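Local coordinates for protein aminoglycoside phosphotransferase (Streptomyces rimosus, PDB 6FUC) that probably transfers a phosphate group from ATP to an aminoglycoside antibiotic such as streptomycin, and so is linked to antibiotic resistance, at residues S88-I93 and D203-I208; G92-R97 and N194-P199. All blocks are in the same frame, centred on the assembly; numbering follows the deposited sequence.

Interaction 1. Residues S88-I93 and D203-I208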
ATOM      1  N   SER A  88      10.732 -10.052   7.765  1.00  8.97           N
ATOM      2  CA  SER A  88      10.143 -10.428   9.050  1.00  9.08           C
ATOM      3  C   SER A  88       8.627 -10.090   9.037  1.00  9.44           C
ATOM      4  O   SER A  88       8.188  -9.060   8.544  1.00 10.35           O
ATOM      5  CB  SER A  88      10.868  -9.756  10.181  1.00  9.84           C
ATOM      6  OG  SER A  88      10.814  -8.348  10.046  1.00 10.35           O
ATOM      7  N   THR A  89       7.849 -10.951   9.709  1.00 10.13           N
ATOM      8  CA  THR A  89       6.473 -10.629   9.991  1.00 10.27           C
ATOM      9  C   THR A  89       6.368  -9.444  10.896  1.00  8.94           C
ATOM     10  O   THR A  89       7.079  -9.363  11.901  1.00 10.72           O
ATOM     11  CB  THR A  89       5.791 -11.837  10.649  1.00 12.53           C
ATOM     12  OG1 THR A  89       5.856 -12.884   9.693  1.00 13.61           O
ATOM     13  CG2 THR A  89       4.374 -11.574  11.095  1.00 13.20           C
ATOM     14  N   VAL A  90       5.425  -8.539  10.593  1.00  8.76           N
ATOM     15  CA  VAL A  90       4.994  -7.524  11.523  1.00  8.83           C
ATOM     16  C   VAL A  90       3.855  -8.145  12.289  1.00  9.48           C
ATOM     17  O   VAL A  90       2.775  -8.336  11.747  1.00 10.20           O
ATOM     18  CB  VAL A  90       4.608  -6.235  10.816  1.00  9.52           C
ATOM     19  CG1 VAL A  90       4.062  -5.264  11.840  1.00 10.77           C
ATOM     20  CG2 VAL A  90       5.830  -5.646  10.090  1.00  9.92           C
ATOM     21  N   GLU A  91       4.115  -8.542  13.537  1.00 11.01           N
ATOM     22  CA  GLU A  91       3.120  -9.281  14.284  1.00 11.58           C
ATOM     23  C   GLU A  91       1.911  -8.449  14.645  1.00  9.92           C
ATOM     24  O   GLU A  91       2.081  -7.297  15.033  1.00 11.45           O
ATOM     25  CB  GLU A  91       3.712  -9.899  15.521  1.00 15.24           C
ATOM     26  CG  GLU A  91       4.876 -10.842  15.265  1.00 20.70           C
ATOM     27  CD  GLU A  91       4.507 -12.219  14.730  1.00 28.61           C
ATOM     28  OE1 GLU A  91       3.328 -12.653  14.784  1.00 32.84           O
ATOM     29  OE2 GLU A  91       5.449 -12.903  14.262  1.00 34.25           O
ATOM     30  N   GLY A  92       0.749  -9.048  14.519  1.00 10.27           N
ATOM     31  CA  GLY A  92      -0.493  -8.411  14.889  1.00 10.00           C
ATOM     32  C   GLY A  92      -1.610  -8.675  13.922  1.00 10.26           C
ATOM     33  O   GLY A  92      -1.475  -9.565  13.075  1.00 12.62           O
ATOM     34  N   ILE A  93      -2.667  -7.873  14.028  1.00 10.92           N
ATOM     35  CA  ILE A  93      -3.868  -8.154  13.219  1.00 12.33           C
ATOM     36  C   ILE A  93      -3.929  -7.095  12.117  1.00 11.13           C
ATOM     37  O   ILE A  93      -3.912  -5.865  12.403  1.00 11.22           O
ATOM     38  CB  ILE A  93      -5.187  -8.121  14.023  1.00 15.76           C
ATOM     39  CG1 ILE A  93      -6.420  -8.271  13.114  0.70 20.06           C
ATOM     40  CG2 ILE A  93      -5.282  -6.965  14.951  0.70 16.54           C
ATOM     41  CD1 ILE A  93      -7.568  -9.002  13.792  0.70 21.84           C
ATOM     42  N   ASP A 203      -2.994  -0.187  19.300  1.00 11.07           N
ATOM     43  CA  ASP A 203      -2.100   0.719  18.631  1.00 10.86           C
ATOM     44  C   ASP A 203      -1.597   0.113  17.326  1.00 10.12           C
ATOM     45  O   ASP A 203      -1.816  -1.055  17.058  1.00 10.99           O
ATOM     46  CB  ASP A 203      -0.947   1.136  19.568  1.00 13.43           C
ATOM     47  CG  ASP A 203      -0.272   2.403  19.259  1.00 14.84           C
ATOM     48  OD1 ASP A 203      -0.436   3.017  18.201  1.00 13.62           O
ATOM     49  OD2 ASP A 203       0.534   2.863  20.164  1.00 20.81           O
ATOM     50  N   VAL A 204      -0.899   0.903  16.513  1.00 10.52           N
ATOM     51  CA  VAL A 204      -0.274   0.403  15.304  1.00  9.72           C
ATOM     52  C   VAL A 204       1.001  -0.366  15.638  1.00 10.35           C
ATOM     53  O   VAL A 204       1.906   0.175  16.296  1.00 13.25           O
ATOM     54  CB  VAL A 204      -0.004   1.570  14.333  1.00 10.83           C
ATOM     55  CG1 VAL A 204       0.771   1.131  13.152  1.00 10.33           C
ATOM     56  CG2 VAL A 204      -1.331   2.147  13.857  1.00 11.24           C
ATOM     57  N   ALA A 205       1.086  -1.588  15.201  1.00  8.82           N
ATOM     58  CA  ALA A 205       2.291  -2.408  15.307  1.00  8.97           C
ATOM     59  C   ALA A 205       3.277  -2.100  14.202  1.00  9.38           C
ATOM     60  O   ALA A 205       4.507  -2.128  14.441  1.00 10.93           O
ATOM     61  CB  ALA A 205       1.948  -3.896  15.284  1.00 10.02           C
ATOM     62  N   GLY A 206       2.805  -1.847  12.998  1.00  8.32           N
ATOM     63  CA  GLY A 206       3.707  -1.463  11.909  1.00  8.40           C
ATOM     64  C   GLY A 206       2.962  -1.450  10.617  1.00  7.28           C
ATOM     65  O   GLY A 206       1.786  -1.796  10.545  1.00 10.03           O
ATOM     66  N   PHE A 207       3.674  -1.034   9.582  1.00  7.27           N
ATOM     67  CA  PHE A 207       3.169  -1.009   8.213  1.00  7.75           C
ATOM     68  C   PHE A 207       3.816  -2.141   7.403  1.00  7.81           C
ATOM     69  O   PHE A 207       4.969  -2.473   7.669  1.00  9.26           O
ATOM     70  CB  PHE A 207       3.519   0.316   7.559  1.00  8.14           C
ATOM     71  CG  PHE A 207       2.929   1.512   8.248  1.00  8.52           C
ATOM     72  CD1 PHE A 207       1.613   1.837   8.094  1.00  9.40           C
ATOM     73  CD2 PHE A 207       3.690   2.294   9.099  1.00 10.59           C
ATOM     74  CE1 PHE A 207       1.050   2.939   8.734  1.00 10.37           C
ATOM     75  CE2 PHE A 207       3.125   3.404   9.751  1.00 12.15           C
ATOM     76  CZ  PHE A 207       1.814   3.708   9.518  1.00 10.86           C
ATOM     77  N   ILE A 208       3.082  -2.676   6.433  1.00  7.14           N
ATOM     78  CA  ILE A 208       3.612  -3.670   5.531  1.00  7.38           C
ATOM     79  C   ILE A 208       3.349  -3.260   4.072  1.00  6.66           C
ATOM     80  O   ILE A 208       2.667  -2.263   3.831  1.00  7.58           O
ATOM     81  CB  ILE A 208       3.049  -5.073   5.832  1.00  8.23           C
ATOM     82  CG1 ILE A 208       1.528  -5.132   5.599  1.00  8.69           C
ATOM     83  CG2 ILE A 208       3.435  -5.545   7.215  1.00  9.17           C
ATOM     84  CD1 ILE A 208       0.987  -6.535   5.452  1.00 10.80           C
TER
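Val90 lies in the linker that leaves strand 82-88 for the larger lobe of this kinase-like fold, and it packs on a beta bulge in strand 204-207. The bulge is formed by Ala205 and Gly206, which both face Ile196 on the next strand. The two methyl groups of Val90 divide the work. CG1 is anti to the backbone N (chi1 175°) and comes down over the bulge, 3.8 Å from Gly206 CA. With no side chain, Gly206 presents bare backbone to this methyl. The same CG1 is 4.3 Å from Ala205 CB. CG2 reaches the other way along the strand and meets Ile208 CG2 at 3.7 Å. The two side chains meet at a slant. Ile208 makes this contact through its short branch, while Ile208 CG1 sits between the backbone N and the carbonyl carbon (chi1 64°). Further along the linker, Ala205 CB rests 3.4 Å from Glu91 O. The contact is small and mixes apolar side-chain pairs with methyl groups resting on backbone. Ile196 touches both Val90 and Ile208, and Pro71 also touches Val90. The Ile208 carbonyl accepts a hydrogen bond from His187 NE2. A linker resting on the beta hairpin that follows the probable catalytic loop in the chain is consistent with the hinge region of the protein kinase-like fold, as in other aminoglycoside phosphotransferases.

Interaction 2. Residues G92-R97 and N194-P199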
ATOM      1  N   GLY A  92       0.749  -9.048  14.519  1.00 10.27           N
ATOM      2  CA  GLY A  92      -0.493  -8.411  14.889  1.00 10.00           C
ATOM      3  C   GLY A  92      -1.610  -8.675  13.922  1.00 10.26           C
ATOM      4  O   GLY A  92      -1.475  -9.565  13.075  1.00 12.62           O
ATOM      5  N   ILE A  93      -2.667  -7.873  14.028  1.00 10.92           N
ATOM      6  CA  ILE A  93      -3.868  -8.154  13.219  1.00 12.33           C
ATOM      7  C   ILE A  93      -3.929  -7.095  12.117  1.00 11.13           C
ATOM      8  O   ILE A  93      -3.912  -5.865  12.403  1.00 11.22           O
ATOM      9  CB  ILE A  93      -5.187  -8.121  14.023  1.00 15.76           C
ATOM     10  CG1 ILE A  93      -6.420  -8.271  13.114  0.70 20.06           C
ATOM     11  CG2 ILE A  93      -5.282  -6.965  14.951  0.70 16.54           C
ATOM     12  CD1 ILE A  93      -7.568  -9.002  13.792  0.70 21.84           C
ATOM     13  N   PRO A  94      -4.008  -7.503  10.848  1.00 10.49           N
ATOM     14  CA  PRO A  94      -4.204  -6.498   9.787  1.00 10.54           C
ATOM     15  C   PRO A  94      -5.494  -5.734  10.040  1.00 10.95           C
ATOM     16  O   PRO A  94      -6.509  -6.299  10.408  1.00 11.91           O
ATOM     17  CB  PRO A  94      -4.244  -7.328   8.505  1.00 11.86           C
ATOM     18  CG  PRO A  94      -3.599  -8.600   8.867  1.00 14.38           C
ATOM     19  CD  PRO A  94      -3.931  -8.865  10.281  1.00 12.22           C
ATOM     20  N   ALA A  95      -5.460  -4.422   9.799  1.00 10.35           N
ATOM     21  CA  ALA A  95      -6.575  -3.583  10.182  1.00 10.74           C
ATOM     22  C   ALA A  95      -7.851  -3.855   9.398  1.00 12.13           C
ATOM     23  O   ALA A  95      -8.944  -3.555   9.919  1.00 13.71           O
ATOM     24  CB  ALA A  95      -6.189  -2.138  10.080  1.00 11.40           C
ATOM     25  N   ASP A  96      -7.777  -4.496   8.247  1.00 12.34           N
ATOM     26  CA  ASP A  96      -8.997  -4.856   7.564  1.00 14.99           C
ATOM     27  C   ASP A  96      -9.753  -5.972   8.237  1.00 17.39           C
ATOM     28  O   ASP A  96     -10.942  -6.154   7.955  1.00 22.32           O
ATOM     29  CB  ASP A  96      -8.757  -5.180   6.106  1.00 15.84           C
ATOM     30  CG  ASP A  96      -7.983  -6.470   5.914  1.00 17.34           C
ATOM     31  OD1 ASP A  96      -6.924  -6.640   6.588  1.00 15.76           O
ATOM     32  OD2 ASP A  96      -8.385  -7.297   5.046  1.00 22.66           O
ATOM     33  N   ARG A  97      -9.094  -6.697   9.144  1.00 14.61           N
ATOM     34  CA  ARG A  97      -9.698  -7.819   9.854  1.00 15.80           C
ATOM     35  C   ARG A  97     -10.292  -7.367  11.185  1.00 16.62           C
ATOM     36  O   ARG A  97     -10.930  -8.167  11.853  1.00 18.77           O
ATOM     37  CB  ARG A  97      -8.709  -8.967  10.027  1.00 17.09           C
ATOM     38  CG  ARG A  97      -8.226  -9.581   8.713  1.00 22.60           C
ATOM     39  CD  ARG A  97      -7.339 -10.803   8.997  1.00 31.19           C
ATOM     40  N   ASN A 194      -2.724  -3.072   4.994  1.00  8.11           N
ATOM     41  CA  ASN A 194      -1.291  -2.763   5.103  1.00  8.22           C
ATOM     42  C   ASN A 194      -0.911  -2.087   6.399  1.00  7.95           C
ATOM     43  O   ASN A 194       0.259  -1.700   6.586  1.00  8.30           O
ATOM     44  CB  ASN A 194      -0.806  -2.053   3.858  1.00  7.90           C
ATOM     45  CG  ASN A 194      -0.910  -2.911   2.652  1.00  7.73           C
ATOM     46  OD1 ASN A 194      -0.846  -4.152   2.752  1.00  9.39           O
ATOM     47  ND2 ASN A 194      -0.973  -2.308   1.473  1.00  9.05           N
ATOM     48  N   ILE A 195      -1.866  -1.965   7.312  1.00  7.77           N
ATOM     49  CA  ILE A 195      -1.629  -1.388   8.659  1.00  7.86           C
ATOM     50  C   ILE A 195      -1.871  -2.550   9.629  1.00  8.23           C
ATOM     51  O   ILE A 195      -2.960  -3.082   9.691  1.00 10.01           O
ATOM     52  CB  ILE A 195      -2.574  -0.220   8.949  1.00  8.89           C
ATOM     53  CG1 ILE A 195      -2.470   0.859   7.859  1.00  9.60           C
ATOM     54  CG2 ILE A 195      -2.312   0.290  10.328  1.00 11.35           C
ATOM     55  CD1 ILE A 195      -3.490   1.910   7.996  1.00 12.88           C
ATOM     56  N   ILE A 196      -0.836  -2.919  10.378  1.00  7.89           N
ATOM     57  CA  ILE A 196      -0.935  -4.029  11.331  1.00  7.94           C
ATOM     58  C   ILE A 196      -1.158  -3.418  12.709  1.00  8.08           C
ATOM     59  O   ILE A 196      -0.405  -2.521  13.124  1.00  9.03           O
ATOM     60  CB  ILE A 196       0.302  -4.901  11.321  1.00  7.99           C
ATOM     61  CG1 ILE A 196       0.627  -5.382   9.903  1.00  8.61           C
ATOM     62  CG2 ILE A 196       0.089  -6.102  12.253  1.00  9.77           C
ATOM     63  CD1 ILE A 196      -0.470  -6.102   9.143  1.00 10.61           C
ATOM     64  N   LEU A 197      -2.139  -3.934  13.422  1.00  8.52           N
ATOM     65  CA  LEU A 197      -2.510  -3.442  14.759  1.00  8.88           C
ATOM     66  C   LEU A 197      -2.038  -4.417  15.825  1.00  8.61           C
ATOM     67  O   LEU A 197      -2.092  -5.637  15.672  1.00  9.57           O
ATOM     68  CB  LEU A 197      -4.033  -3.309  14.875  1.00  9.80           C
ATOM     69  CG  LEU A 197      -4.677  -2.431  13.808  1.00 10.41           C
ATOM     70  CD1 LEU A 197      -6.186  -2.402  13.987  1.00 10.95           C
ATOM     71  CD2 LEU A 197      -4.121  -1.048  13.766  1.00 10.91           C
ATOM     72  N   ASP A 198      -1.602  -3.852  16.957  1.00  9.29           N
ATOM     73  CA  ASP A 198      -1.303  -4.670  18.125  1.00  9.92           C
ATOM     74  C   ASP A 198      -2.637  -5.187  18.691  1.00  8.96           C
ATOM     75  O   ASP A 198      -3.524  -4.416  18.950  1.00  9.17           O
ATOM     76  CB  ASP A 198      -0.588  -3.812  19.168  1.00 10.52           C
ATOM     77  CG  ASP A 198      -0.207  -4.538  20.418  1.00 12.97           C
ATOM     78  OD1 ASP A 198      -1.033  -5.153  21.110  1.00 11.76           O
ATOM     79  OD2 ASP A 198       0.997  -4.498  20.751  1.00 18.62           O
ATOM     80  N   PRO A 199      -2.765  -6.523  18.845  1.00 10.37           N
ATOM     81  CA  PRO A 199      -4.083  -7.099  19.208  1.00 11.13           C
ATOM     82  C   PRO A 199      -4.503  -6.834  20.635  1.00  9.28           C
ATOM     83  O   PRO A 199      -5.652  -7.087  20.971  1.00 10.03           O
ATOM     84  CB  PRO A 199      -3.878  -8.562  18.944  1.00 13.99           C
ATOM     85  CG  PRO A 199      -2.469  -8.789  19.096  1.00 16.45           C
ATOM     86  CD  PRO A 199      -1.806  -7.597  18.530  1.00 12.52           C
TER
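Ile196 lies side by side with Pro94 on one face of a short antiparallel sheet, and Leu197 packs on Ile93 and Ala95 from the other. Ile196 CD1 is 4.0 Å from Pro94 CG. Ile196 CG1 stands beside the backbone N (chi1 -54°), which leaves CG2 anti to that N and turned to the glycine end, 3.5 Å from Gly92 C. Gly92 has no side chain, and this methyl packs directly on its backbone. On the other face Ile93 CG2 crosses Leu197 at a slant, 3.9 Å from Leu197 CB. Leu197 CD1 touches Ala95 CB at 3.9 Å. Ala95 CB also lies near the Ile195 side chain, where the first strand turns into the 3-10 segment 95-97. Outward from these groups the backbones are joined by three hydrogen bonds. Ile93 and Leu197 form a hydrogen-bonded antiparallel pair. Ile93 N donates to Leu197 O at 2.8 Å, in the carbonyl plane, and Leu197 N returns the bond to Ile93 O at 2.8 Å from above that carbonyl plane. Pro94 and Ile196 are the next, non-hydrogen-bonded pair. Ala95 N then donates to Ile195 O at 2.8 Å, almost head-on to the carbonyl (C=O...N angle 178°). At the opposite end Gly92 CA makes a C-H...O contact of 3.3 Å with Leu197 O. Pro199 CD approaches the same glycine. Strand 93-94 is the edge of a three-stranded sheet, with 195-197 in the middle and 204-207 beyond. Helix 100-117 covers the face of Leu197 through Ala106, and its Ile110 touches Ile195.

From the N terminus, the chain leaves strand 82-88, runs through 88-97 and goes on into helix 100-117. About a hundred residues later, mostly helices and loops, it returns at 194-199. Interaction 2 closes that loop. The chain then turns back through 203-208, where interaction 1 closes a slightly wider one. The two are nested, with interaction 2 the inner, and they share Gly92 and Ile93. Strands 195-197 and 204-207 are neighbours, probably bonded from Ala205 N to Ile196 O and from Asp198 N to Asp203 O. Ile196 CG2 also packs on the carbonyls of Val90 and Glu91. Together they tie the interlobe linker to the hairpin of the larger lobe.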